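Local coordinates for protein glutaconate CoA-transferase subunit A (Acidaminococcus fermentans, PDB 1POI) that catalyses, as one of the enzyme's two kinds of subunit, the transfer of coenzyme A from acetyl-CoA to glutaconate or (R)-2-hydroxyglutarate in glutamate degradation, at residues K7-K12 / Y206-C211; A11-S16 / V234-L239; N63-A68 / W280-K285; T210-I215 / S247-L252. All coordinates share one frame; numbering follows the deposited sequence.

Contact 1: residues K7-K12 / Y206-C211; sequences KDAIAK and YTIVTC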
# COMPACT_ATOMS: atom_id res chain seq x y z
N LYS A 7 20.09 21.79 -17.16
CA LYS A 7 21.01 22.85 -17.61
C LYS A 7 20.32 24.19 -17.43
O LYS A 7 20.85 25.09 -16.78
CB LYS A 7 21.43 22.68 -19.07
CG LYS A 7 22.30 23.85 -19.57
CD LYS A 7 22.90 23.62 -20.95
CE LYS A 7 24.03 22.59 -20.93
NZ LYS A 7 25.22 22.96 -20.08
N ASP A 8 19.13 24.29 -18.00
CA ASP A 8 18.33 25.49 -17.91
C ASP A 8 18.09 25.89 -16.45
O ASP A 8 18.44 27.01 -16.03
CB ASP A 8 17.01 25.27 -18.63
CG ASP A 8 17.19 25.09 -20.14
OD1 ASP A 8 18.21 25.56 -20.71
OD2 ASP A 8 16.29 24.48 -20.76
N ALA A 9 17.59 24.96 -15.65
CA ALA A 9 17.30 25.21 -14.24
C ALA A 9 18.50 25.74 -13.48
O ALA A 9 18.43 26.77 -12.84
CB ALA A 9 16.76 23.96 -13.58
N ILE A 10 19.60 25.02 -13.53
CA ILE A 10 20.81 25.45 -12.84
C ILE A 10 21.28 26.86 -13.23
O ILE A 10 21.75 27.64 -12.39
CB ILE A 10 21.93 24.44 -13.08
CG1 ILE A 10 21.63 23.16 -12.28
CG2 ILE A 10 23.30 25.06 -12.82
CD1 ILE A 10 21.79 23.30 -10.73
N ALA A 11 21.18 27.17 -14.52
CA ALA A 11 21.60 28.46 -15.07
C ALA A 11 20.73 29.60 -14.56
O ALA A 11 21.23 30.68 -14.24
CB ALA A 11 21.54 28.42 -16.57
N LYS A 12 19.43 29.35 -14.53
CA LYS A 12 18.46 30.33 -14.08
C LYS A 12 18.48 30.58 -12.57
O LYS A 12 18.62 31.72 -12.15
CB LYS A 12 17.06 29.92 -14.53
CG LYS A 12 15.98 30.90 -14.18
CD LYS A 12 14.69 30.56 -14.92
CE LYS A 12 13.58 31.57 -14.63
NZ LYS A 12 12.36 31.33 -15.48
N TYR A 206 15.24 30.44 -3.65
CA TYR A 206 15.01 29.63 -4.84
C TYR A 206 15.27 28.17 -4.50
O TYR A 206 16.26 27.87 -3.80
CB TYR A 206 15.94 30.05 -5.98
CG TYR A 206 15.66 31.42 -6.52
CD1 TYR A 206 14.56 31.65 -7.34
CD2 TYR A 206 16.46 32.51 -6.15
CE1 TYR A 206 14.25 32.93 -7.78
CE2 TYR A 206 16.16 33.79 -6.58
CZ TYR A 206 15.05 34.00 -7.39
OH TYR A 206 14.71 35.28 -7.78
N THR A 207 14.42 27.26 -4.97
CA THR A 207 14.62 25.83 -4.70
C THR A 207 14.59 24.97 -5.95
O THR A 207 13.65 25.06 -6.77
CB THR A 207 13.58 25.24 -3.71
OG1 THR A 207 13.78 25.82 -2.42
CG2 THR A 207 13.77 23.73 -3.57
N ILE A 208 15.62 24.15 -6.12
CA ILE A 208 15.69 23.24 -7.26
C ILE A 208 15.57 21.80 -6.76
O ILE A 208 16.30 21.39 -5.82
CB ILE A 208 17.00 23.40 -8.09
CG1 ILE A 208 17.16 24.87 -8.53
CG2 ILE A 208 16.93 22.52 -9.35
CD1 ILE A 208 18.57 25.25 -8.86
N VAL A 209 14.64 21.06 -7.35
CA VAL A 209 14.43 19.68 -6.95
C VAL A 209 14.73 18.67 -8.08
O VAL A 209 14.10 18.70 -9.14
CB VAL A 209 12.96 19.48 -6.41
CG1 VAL A 209 11.95 19.73 -7.52
CG2 VAL A 209 12.75 18.06 -5.86
N THR A 210 15.77 17.86 -7.91
CA THR A 210 16.05 16.83 -8.93
C THR A 210 15.29 15.60 -8.41
O THR A 210 15.34 15.30 -7.19
CB THR A 210 17.54 16.49 -9.10
OG1 THR A 210 18.13 16.29 -7.82
CG2 THR A 210 18.26 17.60 -9.83
N CYS A 211 14.56 14.91 -9.29
CA CYS A 211 13.78 13.76 -8.89
C CYS A 211 13.92 12.53 -9.82
O CYS A 211 14.15 12.66 -11.01
CB CYS A 211 12.34 14.19 -8.80
SG CYS A 211 11.68 14.53 -10.39
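Ala9 and Ile208 mark the closest backbone approach, with CA atoms 7.4 Å apart, where 7-12, part of helix 6-13, passes over strand 206-211. Helix and strand run in broadly opposite directions. The helical turn facing the strand is regular, as the bond from Ala11 N to Lys7 O at 3.1 Å attests, and no hydrogen bond joins the two segments. The side chains that meet are all apolar, and Ile208 carries the strand's whole share of the contact. Its two branches do different work. CG2 faces the methyl of Ala9, CB to CG2 measuring 4.5 Å, while the other branch, extended at chi2 (158°), carries CD1 up beside the helix backbone, 4.3 Å from Ala9 O.

This is the helix-on-sheet layer of an open alpha/beta domain: strand 206-211 lies between 174-179 and 236-239 in a seven-stranded parallel sheet, consistent with the Rossmann-like clan of the coenzyme A transferases. Ala9 also touches Ala236 and Val238 of the neighbouring strand, so its small side chain sits over both strands at once.

Ile10 reaches in from the flank. Its CB does not face the strand, but a bend at chi2 (-71°) swings the terminal methyl inward, and the two CD1 atoms of Ile10 and Ile208 meet tip to tip at 4.2 Å. Lys7 ties the helix to helix 32-40 by a salt bridge with Glu37.

Contact 2: residues A11-S16 / V234-L239; sequences AKYVHS and VDAVVL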
# COMPACT_ATOMS: atom_id res chain seq x y z
N ALA A 11 21.18 27.17 -14.52
CA ALA A 11 21.60 28.46 -15.07
C ALA A 11 20.73 29.60 -14.56
O ALA A 11 21.23 30.68 -14.24
CB ALA A 11 21.54 28.42 -16.57
N LYS A 12 19.43 29.35 -14.53
CA LYS A 12 18.46 30.33 -14.08
C LYS A 12 18.48 30.58 -12.57
O LYS A 12 18.62 31.72 -12.15
CB LYS A 12 17.06 29.92 -14.53
CG LYS A 12 15.98 30.90 -14.18
CD LYS A 12 14.69 30.56 -14.92
CE LYS A 12 13.58 31.57 -14.63
NZ LYS A 12 12.36 31.33 -15.48
N TYR A 13 18.40 29.53 -11.76
CA TYR A 13 18.36 29.71 -10.31
C TYR A 13 19.67 29.66 -9.54
O TYR A 13 19.65 29.90 -8.32
CB TYR A 13 17.36 28.74 -9.68
CG TYR A 13 16.01 28.80 -10.31
CD1 TYR A 13 15.10 29.80 -9.96
CD2 TYR A 13 15.66 27.92 -11.32
CE1 TYR A 13 13.87 29.92 -10.61
CE2 TYR A 13 14.43 28.03 -11.98
CZ TYR A 13 13.54 29.04 -11.62
OH TYR A 13 12.33 29.17 -12.26
N VAL A 14 20.79 29.31 -10.17
CA VAL A 14 22.05 29.28 -9.43
C VAL A 14 23.00 30.27 -10.09
O VAL A 14 23.01 30.40 -11.33
CB VAL A 14 22.68 27.87 -9.36
CG1 VAL A 14 23.61 27.75 -8.13
CG2 VAL A 14 21.58 26.82 -9.27
N HIS A 15 23.76 30.98 -9.25
CA HIS A 15 24.69 32.04 -9.68
C HIS A 15 25.89 32.07 -8.76
O HIS A 15 25.76 31.76 -7.56
CB HIS A 15 24.03 33.43 -9.55
CG HIS A 15 22.65 33.51 -10.13
ND1 HIS A 15 22.42 33.56 -11.49
CD2 HIS A 15 21.43 33.47 -9.55
CE1 HIS A 15 21.12 33.55 -11.72
NE2 HIS A 15 20.49 33.49 -10.56
N SER A 16 27.03 32.50 -9.28
CA SER A 16 28.22 32.61 -8.45
C SER A 16 27.85 33.64 -7.38
O SER A 16 26.96 34.47 -7.60
CB SER A 16 29.40 33.12 -9.28
OG SER A 16 29.54 32.37 -10.46
N VAL A 234 8.79 25.29 -4.35
CA VAL A 234 9.64 24.73 -5.39
C VAL A 234 9.60 25.47 -6.72
O VAL A 234 8.52 25.65 -7.31
CB VAL A 234 9.23 23.24 -5.59
CG1 VAL A 234 9.87 22.65 -6.83
CG2 VAL A 234 9.57 22.45 -4.34
N ASP A 235 10.78 25.83 -7.25
CA ASP A 235 10.88 26.56 -8.53
C ASP A 235 11.23 25.75 -9.76
O ASP A 235 10.65 25.98 -10.82
CB ASP A 235 11.88 27.68 -8.39
CG ASP A 235 11.48 28.62 -7.35
OD1 ASP A 235 10.52 29.37 -7.64
OD2 ASP A 235 12.08 28.57 -6.24
N ALA A 236 12.22 24.87 -9.64
CA ALA A 236 12.64 24.00 -10.77
C ALA A 236 12.57 22.50 -10.45
O ALA A 236 13.17 22.05 -9.46
CB ALA A 236 14.07 24.36 -11.21
N VAL A 237 11.82 21.76 -11.26
CA VAL A 237 11.69 20.31 -11.14
C VAL A 237 12.44 19.70 -12.32
O VAL A 237 12.13 20.00 -13.47
CB VAL A 237 10.21 19.82 -11.21
CG1 VAL A 237 10.18 18.32 -11.33
CG2 VAL A 237 9.46 20.20 -9.96
N VAL A 238 13.42 18.85 -12.02
CA VAL A 238 14.22 18.21 -13.06
C VAL A 238 14.24 16.67 -12.95
O VAL A 238 14.59 16.12 -11.90
CB VAL A 238 15.71 18.71 -13.00
CG1 VAL A 238 16.49 18.17 -14.17
CG2 VAL A 238 15.77 20.23 -12.96
N LEU A 239 13.89 15.98 -14.03
CA LEU A 239 13.90 14.51 -14.03
C LEU A 239 15.34 14.02 -14.13
O LEU A 239 15.99 14.24 -15.12
CB LEU A 239 13.08 13.96 -15.20
CG LEU A 239 12.79 12.45 -15.24
CD1 LEU A 239 12.34 11.95 -13.88
CD2 LEU A 239 11.71 12.13 -16.28
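The Tyr13 ring is held between two aliphatic groups. Over the centre of one face lies CG of Lys12, its own neighbour in the chain; against the opposite face comes CB of Asp235, displaced toward the rim. The second contact qualifies as a CH-pi interaction, since Asp235 CB stands 4.1 Å from the Tyr13 ring centroid and 25° off the ring normal. Its nearest ring atom is CE1, 3.7 Å from Asp235 CB. Ala236 comes in obliquely, its CB 3.8 Å from Tyr13 CE2. The ring thus straddles two consecutive residues where the chain enters strand 236-239.

Tyr13 is the last helical residue of helix 6-13, and Val14 already departs from helical geometry. With CG opposite the carbonyl carbon (chi1 -52°), the ring leans from this helix end onto the sheet, where Ile208 of the adjacent strand also touches it. Helix end and edge strand of the parallel sheet, as counted within the chain, are joined in this way. With an alanine here, Asp235 CB would probably lose its aromatic partner and a gap would open beside Ala236.

The Asp235 carboxylate is engaged in a different direction: OD2 accepts a hydrogen bond from the backbone N of Thr207. Although its plane is only 24° from that of the ring, it is the methylene, not the carboxylate, that touches the ring. The aspartate thus offers carbon to the tyrosine and turns its carboxylate to the neighbouring strand, so the contact itself relies on dispersion and CH-pi attraction rather than on any polar bond.

Contact 3: residues N63-A68 / W280-K285; sequences NGRVKA and WVFDLK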
# COMPACT_ATOMS: atom_id res chain seq x y z
N ASN A 63 37.53 21.89 -6.83
CA ASN A 63 37.45 22.64 -8.08
C ASN A 63 37.45 24.16 -7.77
O ASN A 63 36.98 24.99 -8.57
CB ASN A 63 36.18 22.28 -8.85
CG ASN A 63 36.32 21.00 -9.65
OD1 ASN A 63 36.66 21.02 -10.84
ND2 ASN A 63 36.02 19.86 -9.01
N GLY A 64 37.94 24.52 -6.59
CA GLY A 64 38.00 25.92 -6.18
C GLY A 64 36.76 26.79 -6.33
O GLY A 64 36.89 28.00 -6.56
N ARG A 65 35.57 26.21 -6.15
CA ARG A 65 34.31 26.96 -6.26
C ARG A 65 33.71 27.46 -4.94
O ARG A 65 32.56 27.89 -4.92
CB ARG A 65 33.23 26.13 -6.96
CG ARG A 65 33.65 25.39 -8.20
CD ARG A 65 33.93 26.27 -9.38
NE ARG A 65 34.41 25.46 -10.51
CZ ARG A 65 33.67 25.14 -11.58
NH1 ARG A 65 32.42 25.56 -11.67
NH2 ARG A 65 34.16 24.37 -12.54
N VAL A 66 34.48 27.48 -3.86
CA VAL A 66 33.91 27.90 -2.59
C VAL A 66 34.70 29.04 -1.94
O VAL A 66 35.90 28.90 -1.65
CB VAL A 66 33.77 26.68 -1.64
CG1 VAL A 66 33.29 27.10 -0.28
CG2 VAL A 66 32.80 25.66 -2.24
N LYS A 67 34.00 30.15 -1.69
CA LYS A 67 34.56 31.37 -1.11
C LYS A 67 34.71 31.20 0.39
O LYS A 67 35.75 31.49 0.96
CB LYS A 67 33.63 32.54 -1.45
CG LYS A 67 34.19 33.94 -1.21
CD LYS A 67 33.23 35.05 -1.68
CE LYS A 67 32.01 35.19 -0.76
NZ LYS A 67 31.19 36.44 -1.04
N ALA A 68 33.66 30.70 1.02
CA ALA A 68 33.65 30.44 2.45
C ALA A 68 32.79 29.19 2.63
O ALA A 68 31.76 29.03 1.95
CB ALA A 68 33.03 31.61 3.19
N TRP A 280 34.59 12.37 -15.85
CA TRP A 280 33.21 12.22 -15.34
C TRP A 280 32.31 13.47 -15.37
O TRP A 280 31.09 13.36 -15.59
CB TRP A 280 33.25 11.63 -13.93
CG TRP A 280 33.72 10.21 -13.93
CD1 TRP A 280 34.98 9.77 -13.67
CD2 TRP A 280 32.96 9.06 -14.32
NE1 TRP A 280 35.07 8.42 -13.91
CE2 TRP A 280 33.84 7.96 -14.30
CE3 TRP A 280 31.62 8.86 -14.69
CZ2 TRP A 280 33.43 6.68 -14.64
CZ3 TRP A 280 31.22 7.57 -15.03
CH2 TRP A 280 32.13 6.50 -15.00
N VAL A 281 32.92 14.65 -15.20
CA VAL A 281 32.17 15.90 -15.20
C VAL A 281 32.25 16.72 -16.48
O VAL A 281 31.31 16.73 -17.31
CB VAL A 281 32.63 16.79 -14.04
CG1 VAL A 281 31.74 18.01 -13.94
CG2 VAL A 281 32.61 16.01 -12.73
N PHE A 282 33.40 17.35 -16.68
CA PHE A 282 33.61 18.24 -17.81
C PHE A 282 33.47 17.66 -19.20
O PHE A 282 32.97 18.33 -20.10
CB PHE A 282 34.92 18.98 -17.62
CG PHE A 282 35.03 19.66 -16.28
CD1 PHE A 282 34.15 20.69 -15.92
CD2 PHE A 282 35.97 19.22 -15.34
CE1 PHE A 282 34.21 21.28 -14.67
CE2 PHE A 282 36.03 19.81 -14.05
CZ PHE A 282 35.15 20.84 -13.72
N ASP A 283 33.86 16.40 -19.37
CA ASP A 283 33.75 15.78 -20.67
C ASP A 283 32.36 15.30 -21.06
O ASP A 283 32.11 15.07 -22.25
CB ASP A 283 34.76 14.63 -20.81
CG ASP A 283 36.13 15.11 -21.30
OD1 ASP A 283 36.21 16.13 -22.03
OD2 ASP A 283 37.13 14.45 -20.95
N LEU A 284 31.44 15.18 -20.10
CA LEU A 284 30.09 14.70 -20.42
C LEU A 284 29.08 15.83 -20.63
O LEU A 284 28.96 16.71 -19.79
CB LEU A 284 29.61 13.74 -19.33
CG LEU A 284 30.64 12.68 -18.93
CD1 LEU A 284 30.10 11.79 -17.85
CD2 LEU A 284 31.00 11.86 -20.14
N LYS A 285 28.33 15.76 -21.73
CA LYS A 285 27.33 16.76 -22.11
C LYS A 285 26.14 16.90 -21.17
O LYS A 285 25.56 17.98 -21.05
CB LYS A 285 26.81 16.49 -23.51
CG LYS A 285 25.82 17.53 -24.02
CD LYS A 285 25.08 17.07 -25.27
CE LYS A 285 24.01 18.09 -25.68
NZ LYS A 285 23.13 17.65 -26.81
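Asn63 and Phe282 meet through their side chains alone, for even the nearest CA atoms across the contact, those of Asn63 and Val281, are 11.1 Å apart. The contact lies at the surface and joins the end of helix 55-62 to the last part of helix 270-282. Helix 55-62 finishes in a Schellman motif, with Gly64 at positive phi as its C-prime residue and Arg65 N reaching back to Leu60 O. The side chains of Asn63 and Phe282 approach from opposite directions.

Phe282 presents its edge. Asn63 OD1 lies in the ring plane, 3.3 Å from Phe282 CZ and 3.5 Å from CE2, a position in which the amide oxygen probably gains a weak electrostatic attraction from the positively polarised C-H rim. The amide is steeply turned against the ring, their planes 62° apart. Its nitrogen is used inside the helix end, ND2 bonding to Met59 O. One face of the ring is backed by CG1 of the preceding Val281.

Arg65 meets the same edge farther round, NH2 lying 3.8 Å from Phe282 CE1. Because the nitrogen is near the ring plane rather than above it, this is no cation-pi stack. The guanidinium is held mainly by backbone carbonyls: NH1 bonds to Ile43 O and NH2 to Leu39 O. A third carbonyl, Asn63 O, lies in its plane and takes a weak, bent bond from Arg65 NE, 3.3 Å long with an angle of 130° at the hydrogen.

Contact 4: residues T210-I215 / S247-L252; sequences TCEEII and SQCYGL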
# COMPACT_ATOMS: atom_id res chain seq x y z
N THR A 210 15.77 17.86 -7.91
CA THR A 210 16.05 16.83 -8.93
C THR A 210 15.29 15.60 -8.41
O THR A 210 15.34 15.30 -7.19
CB THR A 210 17.54 16.49 -9.10
OG1 THR A 210 18.13 16.29 -7.82
CG2 THR A 210 18.26 17.60 -9.83
N CYS A 211 14.56 14.91 -9.29
CA CYS A 211 13.78 13.76 -8.89
C CYS A 211 13.92 12.53 -9.82
O CYS A 211 14.15 12.66 -11.01
CB CYS A 211 12.34 14.19 -8.80
SG CYS A 211 11.68 14.53 -10.39
N GLU A 212 13.74 11.34 -9.26
CA GLU A 212 13.85 10.09 -10.00
C GLU A 212 12.71 9.97 -10.98
O GLU A 212 12.84 9.36 -12.03
CB GLU A 212 13.78 8.92 -9.04
CG GLU A 212 14.88 8.89 -8.02
CD GLU A 212 16.19 8.45 -8.62
OE1 GLU A 212 16.18 7.87 -9.71
OE2 GLU A 212 17.24 8.66 -7.98
N GLU A 213 11.55 10.45 -10.58
CA GLU A 213 10.41 10.42 -11.47
C GLU A 213 9.46 11.56 -11.19
O GLU A 213 9.45 12.13 -10.11
CB GLU A 213 9.69 9.09 -11.39
CG GLU A 213 9.42 8.65 -9.98
CD GLU A 213 8.71 7.32 -9.94
OE1 GLU A 213 8.05 6.97 -10.95
OE2 GLU A 213 8.84 6.64 -8.89
N ILE A 214 8.65 11.84 -12.20
CA ILE A 214 7.67 12.90 -12.17
C ILE A 214 6.30 12.27 -12.38
O ILE A 214 6.12 11.47 -13.31
CB ILE A 214 7.96 13.91 -13.36
CG1 ILE A 214 9.32 14.61 -13.13
CG2 ILE A 214 6.82 14.92 -13.53
CD1 ILE A 214 9.69 15.63 -14.19
N ILE A 215 5.36 12.58 -11.49
CA ILE A 215 3.99 12.07 -11.62
C ILE A 215 3.01 13.26 -11.74
O ILE A 215 3.33 14.38 -11.31
CB ILE A 215 3.56 11.16 -10.43
CG1 ILE A 215 4.14 11.66 -9.11
CG2 ILE A 215 3.99 9.72 -10.69
CD1 ILE A 215 3.53 10.98 -7.92
N SER A 247 25.45 7.96 -4.32
CA SER A 247 24.90 7.82 -2.98
C SER A 247 23.57 7.09 -2.99
O SER A 247 22.92 6.95 -4.05
CB SER A 247 24.79 9.18 -2.31
OG SER A 247 23.81 9.97 -2.93
N GLN A 248 23.17 6.59 -1.81
CA GLN A 248 21.91 5.85 -1.64
C GLN A 248 20.71 6.72 -1.95
O GLN A 248 20.81 7.93 -2.10
CB GLN A 248 21.77 5.32 -0.20
CG GLN A 248 23.01 4.67 0.30
CD GLN A 248 22.83 4.07 1.64
OE1 GLN A 248 23.06 4.72 2.67
NE2 GLN A 248 22.45 2.80 1.67
N CYS A 249 19.56 6.09 -2.04
CA CYS A 249 18.34 6.80 -2.29
C CYS A 249 17.29 5.78 -1.93
O CYS A 249 16.93 4.89 -2.73
CB CYS A 249 18.26 7.21 -3.74
SG CYS A 249 16.72 7.98 -4.16
N TYR A 250 16.89 5.87 -0.66
CA TYR A 250 15.91 5.03 -0.03
C TYR A 250 14.82 4.43 -0.92
O TYR A 250 14.12 5.15 -1.63
CB TYR A 250 15.27 5.80 1.13
CG TYR A 250 14.36 4.97 2.01
CD1 TYR A 250 13.04 4.74 1.65
CD2 TYR A 250 14.85 4.36 3.17
CE1 TYR A 250 12.23 3.93 2.40
CE2 TYR A 250 14.02 3.54 3.94
CZ TYR A 250 12.72 3.34 3.55
OH TYR A 250 11.90 2.51 4.27
N GLY A 251 14.71 3.11 -0.89
CA GLY A 251 13.67 2.43 -1.65
C GLY A 251 13.94 2.31 -3.12
O GLY A 251 13.15 1.70 -3.85
N LEU A 252 15.05 2.88 -3.57
CA LEU A 252 15.38 2.80 -4.98
C LEU A 252 16.72 2.12 -5.26
O LEU A 252 16.77 1.16 -6.03
CB LEU A 252 15.32 4.18 -5.63
CG LEU A 252 13.90 4.68 -5.83
CD1 LEU A 252 13.93 6.08 -6.42
CD2 LEU A 252 13.13 3.77 -6.75
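Glu212 lays its aliphatic part against a methyl of Leu252: CD1 of Leu252 is 3.4 Å from Glu212 CG, a tight approach, and 3.9 Å from each of its flanking carbons, CB and CD. The methyl therefore rests against the glutamate's bend, which arises at chi2 (-75°). The same bend carries the carboxylate toward Cys249, whose SG, extended opposite its backbone N (chi1 175°), comes to 3.9 Å from Glu212 OE2. That is a van der Waals approach rather than a polar grip.

The stronger partners of the carboxylate are three others. OE2 is bonded to Tyr253 OH and His178 NE2, and OE1 to the backbone N of Tyr242, so both oxygens are satisfied; the histidine's ND1 is in turn bonded to Thr210 OG1, which probably fixes its ring.

Glu212 stands at a corner of the chain, between strand 206-211 of the parallel sheet and the weakly bonded strand 213-214 of a small mixed sheet. Facing it is the loop that leads from strand 236-239 to helix 257-266. Here residues 249-252 form a type II turn, closed by a bond of 2.9 Å from Leu252 N to Cys249 O, with Gly251 at its positive-phi position (77°). The turn brings Cys249 and Leu252 to the same glutamate, while the adjoining Gln248 hydrogen-bonds to a chain of the other protein in the assembly.

How the contacts relate
From the N terminus, helix 6-13 serves contacts 1 and 2 in succession, closing loops of 193 and 217 residues onto 206-211 and 234-239. These strands are neighbours in the parallel sheet, and the contact centres lie only about 2 Å apart; a probable backbone hydrogen bond, Val209 N to Ala236 O at 2.8 Å, joins them directly. Contact 3 crosses both, starting at 63-68 within their loops and ending at 280-285 beyond them, tying the end of helix 55-62 to helix 270-282. Contact 4 falls wholly within the span of contact 3. It shares Thr210 and Cys211 with contact 1 and crosses contact 2, linking the sheet to the loop before helix 257-266.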